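Local atomic coordinates of metallo-beta-lactamase superfamily protein (Thermus thermophilus, PDB entry 2ZWR), a protein that belongs to the metallo-beta-lactamase superfamily, binds zinc at a two-metal site and is probably a hydrolase. Residues Asp28-Pro33 and His59-Pro65; Leu145-Gly149 and Pro182-Thr188. One frame throughout, in Å; residues are numbered along the deposited sequence.

In the fold
From the N terminus, the chain leaves strand 23-27 of one mixed sheet through the loop 28-33, runs along helix 33-43 and strand 50-51, and comes back at His59-Pro65, the last histidine of the metal-binding turn and the start of helix 63-70. Interaction 1 thereby closes a loop that holds the ligands His54, His56 and Asp58. Interaction 2 follows in series, neither nested nor crossing: after the excursion through helix 161-171 it joins the short strand 146-147 to the loop between strands 179-182 and 188-189 of the other mixed sheet. The two come together at one zinc ion, where His59 NE2 and His184 NE2 lie 3.4 Å apart.

Interaction 1: residues Asp28-Pro33 and His59-Pro65; sequences DPGDEP and HVGAVAP. With ZN (zinc ion), chain G; ZN (zinc ion), chain C.
His59 and Asp28 are joined by a hydrogen bond, ND1 donating to OD2 over 2.9 Å. The imidazole meets the carboxylate from above its plane, with the two flat groups 87° apart, while Asp28 sits at the ring's edge. With CG anti to the carbonyl carbon (chi1 -67°), the His59 ring is carried to lie between Asp28, at ND1, and a zinc ion, which NE2 binds at 2.1 Å. Asp28 OD2 also bonds to Thr53 OG1, so this second-shell carboxylate is itself anchored, and it probably fixes the rotation of the imidazole and makes it a more electron-rich ligand. A separate zinc ion, with a water, is bound by Asp31 OD1.

This end of the contact borders the dinuclear centre of the metallo-beta-lactamase fold: His59 ends the HAHFDH form of its HxHxDH motif, and Asp58, Asp144 and His184 complete the protein ligands of the same zinc as His59. Between the backbones, Ala62 N donates to Pro29 O at 3.0 Å, tying the turn before helix 63-70 to the loop after strand 23-27.

Apolar contacts continue outward. Pro29 lays CB against Ala62 CB and CG against Val63 CG2, the latter pair 3.7 Å apart, and Leu36 of helix 33-43 touches both Pro29 and Ala62. Pro33 and Pro65 cross at about a right angle, CB to CG 3.7 Å.

Interaction 2: residues Leu145-Gly149 and Pro182-Thr188; sequences LLFRG and PGHGPGT. With ZN (zinc ion), chain C.
Pro182 places its CB 3.8 Å from Phe147 CD1, in the plane of the phenyl ring and at its edge; the same CB lies 3.4 Å from Leu146 O. Gly183 then carries the chain past that edge, its N near Phe147 CE1. At His184 the side chain runs beside Phe147 and points the same way. The planes of the two rings stand at 88° and approach obliquely, with CZ of the phenylalanine 3.8 Å from CD2 of the histidine. Phe147 thus flanks a metal ligand, since His184 NE2 binds a zinc ion of the dinuclear site at 2.0 Å and ND1 is held by Gln12 O.

Further on, Pro186 sets CG against the CB and CG of Arg148. Here a water joins the backbones: it accepts from Arg148 N and donates to both His184 O and Pro186 O, in place of any direct hydrogen bond across the contact. Thr188 crosses Arg148 at about a right angle, CB to CD 4.1 Å. The Arg148 chain, bent at chi2 and chi3 (72° and -77°), brings NE to a salt bridge with Glu193 OE1, which also bonds to Thr188 OG1.

Glu193 belongs to helix 190-196, against which Leu146 packs too, so the helix joins the short strand 146-147 to the loop between strands 179-182 and 188-189.

Interaction 1: residues Asp28-Pro33 and His59-Pro65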
loop_
_atom_site.group_PDB
_atom_site.type_symbol
_atom_site.label_atom_id
_atom_site.label_comp_id
_atom_site.label_asym_id
_atom_site.label_seq_id
_atom_site.Cartn_x
_atom_site.Cartn_y
_atom_site.Cartn_z
ATOM N N ASP A 28 2.087 3.978 -0.846
ATOM C CA ASP A 28 2.963 3.427 0.214
ATOM C C ASP A 28 4.456 3.856 0.142
ATOM O O ASP A 28 5.344 2.995 -0.003
ATOM C CB ASP A 28 2.889 1.890 0.262
ATOM C CG ASP A 28 1.509 1.355 0.619
ATOM O OD1 ASP A 28 0.584 2.145 0.889
ATOM O OD2 ASP A 28 1.359 0.110 0.631
ATOM N N PRO A 29 4.744 5.168 0.273
ATOM C CA PRO A 29 6.159 5.589 0.319
ATOM C C PRO A 29 6.805 5.192 1.654
ATOM O O PRO A 29 6.766 5.968 2.603
ATOM C CB PRO A 29 6.075 7.117 0.212
ATOM C CG PRO A 29 4.697 7.461 0.750
ATOM C CD PRO A 29 3.811 6.304 0.414
ATOM N N GLY A 30 7.398 3.997 1.701
ATOM C CA GLY A 30 7.808 3.363 2.945
ATOM C C GLY A 30 9.104 3.830 3.583
ATOM O O GLY A 30 9.258 3.790 4.814
ATOM N N ASP A 31 10.034 4.278 2.750
ATOM C CA ASP A 31 11.348 4.666 3.204
ATOM C C ASP A 31 12.120 5.280 2.052
ATOM O O ASP A 31 11.635 5.321 0.915
ATOM C CB ASP A 31 12.091 3.428 3.731
ATOM C CG ASP A 31 13.163 3.772 4.733
ATOM O OD1 ASP A 31 13.336 4.962 5.046
ATOM O OD2 ASP A 31 13.847 2.852 5.202
ATOM N N GLU A 32 13.312 5.781 2.365
ATOM C CA GLU A 32 14.264 6.285 1.359
ATOM C C GLU A 32 13.639 7.365 0.468
ATOM O O GLU A 32 13.488 7.171 -0.740
ATOM C CB GLU A 32 14.842 5.140 0.509
ATOM C CG GLU A 32 15.424 3.972 1.313
ATOM C CD GLU A 32 16.214 2.983 0.454
ATOM O OE1 GLU A 32 17.287 3.361 -0.082
ATOM O OE2 GLU A 32 15.779 1.824 0.314
ATOM N N PRO A 33 13.286 8.513 1.066
ATOM C CA PRO A 33 12.664 9.604 0.316
ATOM C C PRO A 33 13.503 10.082 -0.872
ATOM O O PRO A 33 12.932 10.488 -1.893
ATOM C CB PRO A 33 12.526 10.722 1.360
ATOM C CG PRO A 33 13.440 10.344 2.492
ATOM C CD PRO A 33 13.470 8.852 2.491
ATOM N N HIS A 59 5.547 1.051 5.457
ATOM C CA HIS A 59 4.766 1.623 4.361
ATOM C C HIS A 59 4.639 3.145 4.442
ATOM O O HIS A 59 4.150 3.779 3.503
ATOM C CB HIS A 59 3.389 0.933 4.269
ATOM C CG HIS A 59 3.478 -0.505 3.854
ATOM N ND1 HIS A 59 3.168 -0.938 2.581
ATOM C CD2 HIS A 59 3.905 -1.598 4.527
ATOM C CE1 HIS A 59 3.385 -2.237 2.493
ATOM N NE2 HIS A 59 3.843 -2.661 3.657
ATOM N N VAL A 60 5.094 3.734 5.552
ATOM C CA VAL A 60 4.850 5.171 5.828
ATOM C C VAL A 60 6.101 5.981 6.221
ATOM O O VAL A 60 6.007 7.178 6.519
ATOM C CB VAL A 60 3.732 5.374 6.913
ATOM C CG1 VAL A 60 2.403 4.719 6.480
ATOM C CG2 VAL A 60 4.189 4.837 8.281
ATOM N N GLY A 61 7.270 5.345 6.198
ATOM C CA GLY A 61 8.516 5.990 6.632
ATOM C C GLY A 61 9.022 7.180 5.815
ATOM O O GLY A 61 9.889 7.928 6.289
ATOM N N ALA A 62 8.499 7.350 4.594
ATOM C CA ALA A 62 8.882 8.457 3.718
ATOM C C ALA A 62 7.758 9.457 3.549
ATOM O O ALA A 62 7.894 10.423 2.805
ATOM C CB ALA A 62 9.316 7.943 2.356
ATOM N N VAL A 63 6.642 9.235 4.236
ATOM C CA VAL A 63 5.515 10.170 4.137
ATOM C C VAL A 63 5.899 11.585 4.574
ATOM O O VAL A 63 5.689 12.523 3.815
ATOM C CB VAL A 63 4.250 9.670 4.884
ATOM C CG1 VAL A 63 3.194 10.783 4.974
ATOM C CG2 VAL A 63 3.679 8.453 4.183
ATOM N N ALA A 64 6.482 11.735 5.774
ATOM C CA ALA A 64 6.776 13.074 6.325
ATOM C C ALA A 64 7.610 14.029 5.430
ATOM O O ALA A 64 7.179 15.159 5.183
ATOM C CB ALA A 64 7.367 12.981 7.741
ATOM N N PRO A 65 8.806 13.592 4.960
ATOM C CA PRO A 65 9.580 14.451 4.047
ATOM C C PRO A 65 8.855 14.827 2.759
ATOM O O PRO A 65 9.004 15.955 2.286
ATOM C CB PRO A 65 10.835 13.616 3.731
ATOM C CG PRO A 65 10.502 12.196 4.145
ATOM C CD PRO A 65 9.531 12.342 5.285
HETATM ZN ZN ZN G . 15.068 5.412 6.238
HETATM ZN ZN ZN C . 4.658 -4.346 4.638
HETATM O O HOH W 1 16.332 3.993 5.363
HETATM O O HOH W 2 4.167 -4.333 6.483
#

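Interaction 2: residues Leu145-Gly149 and Pro182-Thr188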
loop_
_atom_site.group_PDB
_atom_site.type_symbol
_atom_site.label_atom_id
_atom_site.label_comp_id
_atom_site.label_asym_id
_atom_site.label_seq_id
_atom_site.Cartn_x
_atom_site.Cartn_y
_atom_site.Cartn_z
ATOM N N LEU A 145 -1.780 -8.013 1.554
ATOM C CA LEU A 145 -2.787 -9.088 1.563
ATOM C C LEU A 145 -2.209 -10.372 0.943
ATOM O O LEU A 145 -2.148 -11.430 1.584
ATOM C CB LEU A 145 -4.036 -8.670 0.778
ATOM C CG LEU A 145 -5.201 -8.022 1.544
ATOM N N LEU A 146 -1.771 -10.248 -0.304
ATOM C CA LEU A 146 -1.389 -11.381 -1.122
ATOM C C LEU A 146 -0.019 -11.169 -1.767
ATOM O O LEU A 146 0.205 -10.161 -2.449
ATOM C CB LEU A 146 -2.457 -11.592 -2.206
ATOM C CG LEU A 146 -2.300 -12.719 -3.227
ATOM C CD1 LEU A 146 -2.406 -14.112 -2.580
ATOM C CD2 LEU A 146 -3.341 -12.559 -4.336
ATOM N N PHE A 147 0.875 -12.136 -1.568
ATOM C CA PHE A 147 2.192 -12.111 -2.187
ATOM C C PHE A 147 2.303 -13.181 -3.260
ATOM O O PHE A 147 1.405 -14.011 -3.419
ATOM C CB PHE A 147 3.300 -12.290 -1.135
ATOM C CG PHE A 147 3.260 -11.262 -0.030
ATOM C CD1 PHE A 147 3.077 -9.905 -0.324
ATOM C CD2 PHE A 147 3.395 -11.647 1.298
ATOM C CE1 PHE A 147 3.029 -8.945 0.698
ATOM C CE2 PHE A 147 3.352 -10.699 2.320
ATOM C CZ PHE A 147 3.175 -9.338 2.015
ATOM N N ARG A 148 3.406 -13.133 -4.003
ATOM C CA ARG A 148 3.783 -14.192 -4.922
ATOM C C ARG A 148 4.235 -15.392 -4.076
ATOM O O ARG A 148 5.342 -15.404 -3.536
ATOM C CB ARG A 148 4.875 -13.684 -5.886
ATOM C CG ARG A 148 5.614 -14.723 -6.747
ATOM C CD ARG A 148 4.764 -15.301 -7.875
ATOM N NE ARG A 148 3.814 -16.296 -7.374
ATOM C CZ ARG A 148 4.094 -17.582 -7.179
ATOM N NH1 ARG A 148 3.150 -18.388 -6.716
ATOM N NH2 ARG A 148 5.310 -18.064 -7.445
ATOM N N GLY A 149 3.334 -16.359 -3.914
ATOM C CA GLY A 149 3.613 -17.578 -3.151
ATOM C C GLY A 149 3.380 -17.519 -1.647
ATOM O O GLY A 149 3.752 -18.450 -0.927
ATOM N N PRO A 182 1.967 -6.071 -5.009
ATOM C CA PRO A 182 1.928 -6.230 -3.553
ATOM C C PRO A 182 2.924 -5.339 -2.798
ATOM O O PRO A 182 3.816 -4.730 -3.410
ATOM C CB PRO A 182 2.294 -7.706 -3.361
ATOM C CG PRO A 182 3.279 -7.991 -4.498
ATOM C CD PRO A 182 2.910 -7.028 -5.638
ATOM N N GLY A 183 2.772 -5.282 -1.475
ATOM C CA GLY A 183 3.648 -4.488 -0.620
ATOM C C GLY A 183 5.069 -5.016 -0.466
ATOM O O GLY A 183 5.950 -4.270 -0.060
ATOM N N HIS A 184 5.281 -6.299 -0.759
ATOM C CA HIS A 184 6.610 -6.940 -0.693
ATOM C C HIS A 184 6.750 -8.003 -1.781
ATOM O O HIS A 184 5.782 -8.658 -2.134
ATOM C CB HIS A 184 6.870 -7.590 0.684
ATOM C CG HIS A 184 6.630 -6.667 1.839
ATOM N ND1 HIS A 184 7.634 -5.915 2.410
ATOM C CD2 HIS A 184 5.492 -6.342 2.499
ATOM C CE1 HIS A 184 7.128 -5.171 3.380
ATOM N NE2 HIS A 184 5.829 -5.411 3.455
ATOM N N GLY A 185 7.967 -8.185 -2.282
ATOM C CA GLY A 185 8.255 -9.227 -3.255
ATOM C C GLY A 185 7.780 -8.875 -4.655
ATOM O O GLY A 185 7.376 -7.735 -4.899
ATOM N N PRO A 186 7.819 -9.857 -5.584
ATOM C CA PRO A 186 7.509 -9.609 -6.996
ATOM C C PRO A 186 6.019 -9.537 -7.289
ATOM O O PRO A 186 5.188 -9.964 -6.474
ATOM C CB PRO A 186 8.120 -10.813 -7.719
ATOM C CG PRO A 186 8.248 -11.872 -6.711
ATOM C CD PRO A 186 8.165 -11.265 -5.332
ATOM N N GLY A 187 5.690 -9.000 -8.457
ATOM C CA GLY A 187 4.307 -8.928 -8.890
ATOM C C GLY A 187 3.808 -10.315 -9.228
ATOM O O GLY A 187 4.598 -11.243 -9.400
ATOM N N THR A 188 2.492 -10.447 -9.330
ATOM C CA THR A 188 1.850 -11.722 -9.638
ATOM C C THR A 188 0.485 -11.417 -10.280
ATOM O O THR A 188 0.213 -10.258 -10.647
ATOM C CB THR A 188 1.749 -12.629 -8.357
ATOM O OG1 THR A 188 1.262 -13.930 -8.706
ATOM C CG2 THR A 188 0.870 -12.026 -7.291
HETATM ZN ZN ZN C . 4.658 -4.346 4.638
HETATM O O HOH W 3 5.099 -10.854 -3.790
HETATM O O HOH W 2 4.167 -4.333 6.483
#